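Local coordinates for protein sensory box histidine kinase/response regulator (Burkholderia thailandensis, PDB 3MR0) that forms the PAS sensor domain of a longer hybrid histidine kinase/response regulator that probably takes part in two-component signalling, at residues A[73-78]-A[113-118]; A[83-88]-A[120-125]. All blocks are in the same frame, centred on the assembly; numbering follows the deposited sequence. Where two conformers were deposited one is given.

Contact 1. Residues A[73-78]-A[113-118]; sequences KAHLEH and YRMVGW
H75 and M115 (a selenomethionine) reach toward each other across the gap between helix 65-78 and strand 112-121, and the terminal methyl of M115 makes the close approach. The tight spot is at one ring carbon: H75 CD2 lies 3.4 Å from M115 CE, and NE2 of H75 follows at 3.8 Å from the same methyl. The methyl meets the imidazole obliquely, as the selenium does, M115 SE standing 5.0 Å from the H75 ring centroid and 62° off the ring normal. An extended M115 chain, CG anti to the backbone N at chi1 -170°, carries the methyl that far from the strand. Beside this, the partly exposed L76 gives a looser flank, with CD2 4.4 Å from M115 SE. The contact thus belongs to the packing of helix 65-78 against the antiparallel sheet of the PAS fold, where M115 also touches W25 and Y82. Both ring nitrogens of H75 have backbone partners, ND1 with the carbonyl of D80 and NE2 with the amide of A104, which implies an imidazole locked in rotation and probably neutral, with the methyl closest to its CD2 and also near NE2.

Contact 2. Residues A[83-88]-A[120-125]; sequences DVEYRV and MDVTDR. With SO4 (sulfate ion), chain C.
R125 NH2 is held by two anions, by E85 OE2 at 2.9 Å and by O3 of a sulfate ion, also 2.9 Å from NH2. The carboxylate bond is nearly straight, with an N-H...O angle of 165°. E85 OE2 lies in the guanidinium plane and is met on its syn side, although 27° out of the carboxylate plane. R125 NH1 adds a weak second bond to the same oxygen, E85 OE2, at 3.4 Å, so the salt bridge rests on one oxygen rather than on a symmetric pair. The sulfate, probably from the crystallisation liquor, occupies the neighbouring edge: R125 NE is 3.2 Å from its O3 and equally far from its O1. The R125 chain bends at chi3 (51°), turning its guanidinium so that separate edges face the two anions, while V122 CG2 lies 4.2 Å from E85 OE2 as the apolar neighbour. This cluster is at the surface. On the same segment, ahead of the helix, D121 OD1 accepts from T123 OG1 at 2.7 Å and from T123 N, OG1 from the syn side and the amide nearly along the C-O axis, both displaced to the same side of the carboxylate plane; the bond from the amide forms an Asx turn. D121-V122-T123 matches the DIT-type motif with which PAS cores pass into a C-terminal helix. R96 pairs with D121 OD2 and W97 N with T123 OG1, fastening the turn to strand 95-106. E85 projects from strand 82-89, the sheet's outermost strand on this side, and R125 from the first turn of helix 123-140, so the bridge ties the edge of the sheet to the root of that helix.

Along the chain the segments alternate, 73-78, 83-88, 113-118 and then 120-125, so the two contacts interlock in sequence although their centres lie 18 Å apart. Strand 112-121 serves both: its first half receives helix 65-78 in contact 1, and its far end leads into helix 123-140 in contact 2. Helix 65-78 and strand 82-89, the other partners, follow each other directly. Both contacts therefore reach the same antiparallel sheet, contact 1 as a buried join on the helix side and contact 2 as a surface ion pair at the exit. One strand thus connects the interior of the PAS fold to the helix leading onward, a route consistent with signal transmission.

Contact 1. Residues A[73-78]-A[113-118]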
# COMPACT_ATOMS: atom_id res chain seq x y z
N LYS A 73 -2.89 6.75 10.85
CA LYS A 73 -3.41 7.58 11.93
C LYS A 73 -3.37 9.07 11.60
O LYS A 73 -4.34 9.78 11.77
CB LYS A 73 -2.61 7.30 13.20
CG LYS A 73 -3.10 8.07 14.41
CD LYS A 73 -2.32 7.64 15.63
CE LYS A 73 -2.53 8.58 16.80
NZ LYS A 73 -1.37 8.45 17.73
N ALA A 74 -2.23 9.55 11.11
CA ALA A 74 -2.12 10.94 10.72
C ALA A 74 -3.20 11.30 9.69
O ALA A 74 -3.70 12.43 9.66
CB ALA A 74 -0.73 11.22 10.18
N HIS A 75 -3.55 10.33 8.84
CA HIS A 75 -4.61 10.53 7.84
C HIS A 75 -5.98 10.51 8.49
O HIS A 75 -6.75 11.45 8.35
CB HIS A 75 -4.55 9.49 6.71
CG HIS A 75 -5.58 9.72 5.64
ND1 HIS A 75 -5.51 10.78 4.76
CD2 HIS A 75 -6.70 9.03 5.31
CE1 HIS A 75 -6.54 10.74 3.94
NE2 HIS A 75 -7.28 9.69 4.25
N LEU A 76 -6.29 9.42 9.19
CA LEU A 76 -7.63 9.26 9.75
C LEU A 76 -7.95 10.29 10.83
O LEU A 76 -9.12 10.53 11.12
CB LEU A 76 -7.85 7.85 10.29
CG LEU A 76 -7.81 6.76 9.23
CD1 LEU A 76 -8.01 5.37 9.87
CD2 LEU A 76 -8.84 7.04 8.14
N GLU A 77 -6.93 10.90 11.43
CA GLU A 77 -7.16 11.87 12.49
C GLU A 77 -6.87 13.30 12.12
O GLU A 77 -7.58 14.20 12.52
CB GLU A 77 -6.33 11.52 13.72
CG GLU A 77 -6.82 10.33 14.48
CD GLU A 77 -5.92 10.02 15.65
OE1 GLU A 77 -5.11 10.90 16.00
OE2 GLU A 77 -6.00 8.91 16.20
N HIS A 78 -5.79 13.55 11.39
CA HIS A 78 -5.42 14.93 11.13
C HIS A 78 -5.73 15.27 9.70
O HIS A 78 -5.58 16.40 9.27
CB HIS A 78 -3.96 15.16 11.48
CG HIS A 78 -3.70 15.12 12.95
ND1 HIS A 78 -2.84 14.22 13.54
CD2 HIS A 78 -4.22 15.85 13.96
CE1 HIS A 78 -2.82 14.42 14.85
NE2 HIS A 78 -3.66 15.40 15.13
N TYR A 113 -15.66 6.50 7.75
CA TYR A 113 -16.52 5.37 7.41
C TYR A 113 -16.05 4.64 6.18
O TYR A 113 -16.49 3.54 5.92
CB TYR A 113 -17.97 5.81 7.20
CG TYR A 113 -18.19 6.81 6.08
CD1 TYR A 113 -18.41 6.41 4.77
CD2 TYR A 113 -18.22 8.17 6.35
CE1 TYR A 113 -18.63 7.34 3.77
CE2 TYR A 113 -18.43 9.09 5.36
CZ TYR A 113 -18.63 8.68 4.08
OH TYR A 113 -18.83 9.63 3.12
N ARG A 114 -15.14 5.24 5.42
CA ARG A 114 -14.65 4.61 4.20
C ARG A 114 -13.28 5.16 3.89
O ARG A 114 -12.93 6.21 4.36
CB ARG A 114 -15.61 4.90 3.03
CG ARG A 114 -15.34 4.11 1.75
CD ARG A 114 -16.32 4.48 0.68
NE ARG A 114 -16.15 3.66 -0.52
CZ ARG A 114 -16.91 3.75 -1.60
NH1 ARG A 114 -17.90 4.63 -1.65
NH2 ARG A 114 -16.68 2.97 -2.64
N MSE A 115 -12.50 4.42 3.10
CA MSE A 115 -11.22 4.92 2.56
C MSE A 115 -10.87 4.15 1.26
O MSE A 115 -10.89 2.92 1.22
CB MSE A 115 -10.10 4.79 3.62
CG MSE A 115 -8.81 5.50 3.23
SE MSE A 115 -7.35 5.11 4.47
CE MSE A 115 -5.94 6.20 3.67
N VAL A 116 -10.57 4.88 0.20
CA VAL A 116 -10.31 4.25 -1.09
C VAL A 116 -8.94 4.61 -1.61
O VAL A 116 -8.51 5.75 -1.48
CB VAL A 116 -11.34 4.66 -2.14
CG1 VAL A 116 -11.12 3.86 -3.42
CG2 VAL A 116 -12.74 4.45 -1.62
N GLY A 117 -8.25 3.65 -2.21
CA GLY A 117 -6.93 3.92 -2.73
C GLY A 117 -6.39 2.82 -3.60
O GLY A 117 -7.11 1.94 -4.06
N TRP A 118 -5.10 2.88 -3.84
CA TRP A 118 -4.46 1.91 -4.71
C TRP A 118 -3.10 1.49 -4.16
O TRP A 118 -2.57 2.08 -3.21
CB TRP A 118 -4.31 2.49 -6.12
CG TRP A 118 -3.74 3.91 -6.22
CD1 TRP A 118 -4.45 5.06 -6.41
CD2 TRP A 118 -2.35 4.31 -6.19
NE1 TRP A 118 -3.61 6.14 -6.48
CE2 TRP A 118 -2.32 5.71 -6.34
CE3 TRP A 118 -1.14 3.62 -6.02
CZ2 TRP A 118 -1.13 6.44 -6.34
CZ3 TRP A 118 0.05 4.34 -6.01
CH2 TRP A 118 0.04 5.74 -6.17

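Contact 2. Residues A[83-88]-A[120-125]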
# COMPACT_ATOMS: atom_id res chain seq x y z
N ASP A 83 0.16 8.54 1.70
CA ASP A 83 0.98 8.17 0.55
C ASP A 83 2.31 7.62 1.06
O ASP A 83 3.24 8.37 1.33
CB ASP A 83 1.21 9.39 -0.35
CG ASP A 83 1.92 9.04 -1.63
OD1 ASP A 83 2.72 8.09 -1.64
OD2 ASP A 83 1.68 9.74 -2.64
N VAL A 84 2.39 6.32 1.21
CA VAL A 84 3.58 5.76 1.84
C VAL A 84 4.17 4.69 0.95
O VAL A 84 3.47 4.14 0.10
CB VAL A 84 3.27 5.17 3.25
CG1 VAL A 84 3.08 6.26 4.25
CG2 VAL A 84 2.05 4.23 3.21
N GLU A 85 5.44 4.40 1.16
CA GLU A 85 6.04 3.25 0.53
C GLU A 85 6.50 2.30 1.61
O GLU A 85 7.07 2.72 2.62
CB GLU A 85 7.18 3.69 -0.40
CG GLU A 85 6.65 4.52 -1.56
CD GLU A 85 7.70 4.86 -2.61
OE1 GLU A 85 8.91 4.82 -2.31
OE2 GLU A 85 7.29 5.17 -3.76
N TYR A 86 6.24 1.02 1.42
CA TYR A 86 6.64 0.03 2.41
C TYR A 86 6.71 -1.39 1.87
O TYR A 86 6.30 -1.65 0.74
CB TYR A 86 5.74 0.10 3.64
CG TYR A 86 4.27 -0.21 3.42
CD1 TYR A 86 3.77 -1.50 3.60
CD2 TYR A 86 3.39 0.80 3.09
CE1 TYR A 86 2.43 -1.78 3.43
CE2 TYR A 86 2.05 0.54 2.92
CZ TYR A 86 1.57 -0.75 3.10
OH TYR A 86 0.22 -0.98 2.94
N ARG A 87 7.23 -2.31 2.68
CA ARG A 87 7.40 -3.69 2.27
C ARG A 87 6.26 -4.54 2.79
O ARG A 87 5.86 -4.41 3.95
CB ARG A 87 8.74 -4.25 2.76
CG ARG A 87 9.96 -3.75 1.99
CD ARG A 87 11.20 -3.81 2.84
NE ARG A 87 11.07 -2.95 4.01
CZ ARG A 87 12.04 -2.71 4.89
NH1 ARG A 87 13.23 -3.26 4.73
NH2 ARG A 87 11.81 -1.90 5.92
N VAL A 88 5.75 -5.41 1.91
CA VAL A 88 4.75 -6.41 2.26
C VAL A 88 5.21 -7.81 1.85
O VAL A 88 5.87 -7.99 0.83
CB VAL A 88 3.36 -6.16 1.61
CG1 VAL A 88 2.69 -4.96 2.24
CG2 VAL A 88 3.46 -6.02 0.12
N MSE A 120 0.84 0.22 -5.91
CA MSE A 120 1.67 -0.11 -7.06
C MSE A 120 2.92 -0.81 -6.57
O MSE A 120 3.42 -0.48 -5.48
CB MSE A 120 2.04 1.14 -7.86
CG MSE A 120 0.94 1.63 -8.75
SE MSE A 120 1.57 2.86 -10.12
CE MSE A 120 1.79 4.45 -9.07
N ASP A 121 3.42 -1.77 -7.34
CA ASP A 121 4.66 -2.45 -6.99
C ASP A 121 5.82 -1.60 -7.45
O ASP A 121 6.01 -1.44 -8.65
CB ASP A 121 4.78 -3.84 -7.62
CG ASP A 121 5.93 -4.63 -7.03
OD1 ASP A 121 7.08 -4.15 -7.05
OD2 ASP A 121 5.70 -5.74 -6.50
N VAL A 122 6.58 -1.06 -6.49
CA VAL A 122 7.72 -0.18 -6.77
C VAL A 122 9.06 -0.82 -6.37
O VAL A 122 10.03 -0.12 -6.09
CB VAL A 122 7.58 1.21 -6.08
CG1 VAL A 122 6.35 1.96 -6.62
CG2 VAL A 122 7.55 1.07 -4.56
N THR A 123 9.11 -2.15 -6.37
CA THR A 123 10.27 -2.87 -5.89
C THR A 123 11.53 -2.51 -6.63
O THR A 123 12.53 -2.18 -6.01
CB THR A 123 10.07 -4.41 -5.93
OG1 THR A 123 8.89 -4.75 -5.18
CG2 THR A 123 11.26 -5.13 -5.30
N ASP A 124 11.48 -2.57 -7.96
CA ASP A 124 12.67 -2.35 -8.81
C ASP A 124 13.28 -0.96 -8.68
O ASP A 124 14.49 -0.82 -8.71
CB ASP A 124 12.38 -2.66 -10.28
CG ASP A 124 12.46 -4.13 -10.57
OD1 ASP A 124 12.93 -4.86 -9.68
OD2 ASP A 124 12.06 -4.55 -11.68
N ARG A 125 12.44 0.06 -8.57
CA ARG A 125 12.95 1.39 -8.28
C ARG A 125 13.64 1.40 -6.93
O ARG A 125 14.71 1.98 -6.80
CB ARG A 125 11.86 2.46 -8.29
CG ARG A 125 12.36 3.76 -7.65
CD ARG A 125 11.51 4.95 -8.02
NE ARG A 125 10.10 4.70 -7.78
CZ ARG A 125 9.49 4.88 -6.62
NH1 ARG A 125 10.16 5.34 -5.57
NH2 ARG A 125 8.20 4.61 -6.50
S SO4 C . 7.80 3.18 -10.40
O1 SO4 C . 9.16 3.64 -10.65
O2 SO4 C . 7.70 1.73 -10.49
O3 SO4 C . 7.42 3.60 -9.07
O4 SO4 C . 6.85 3.75 -11.35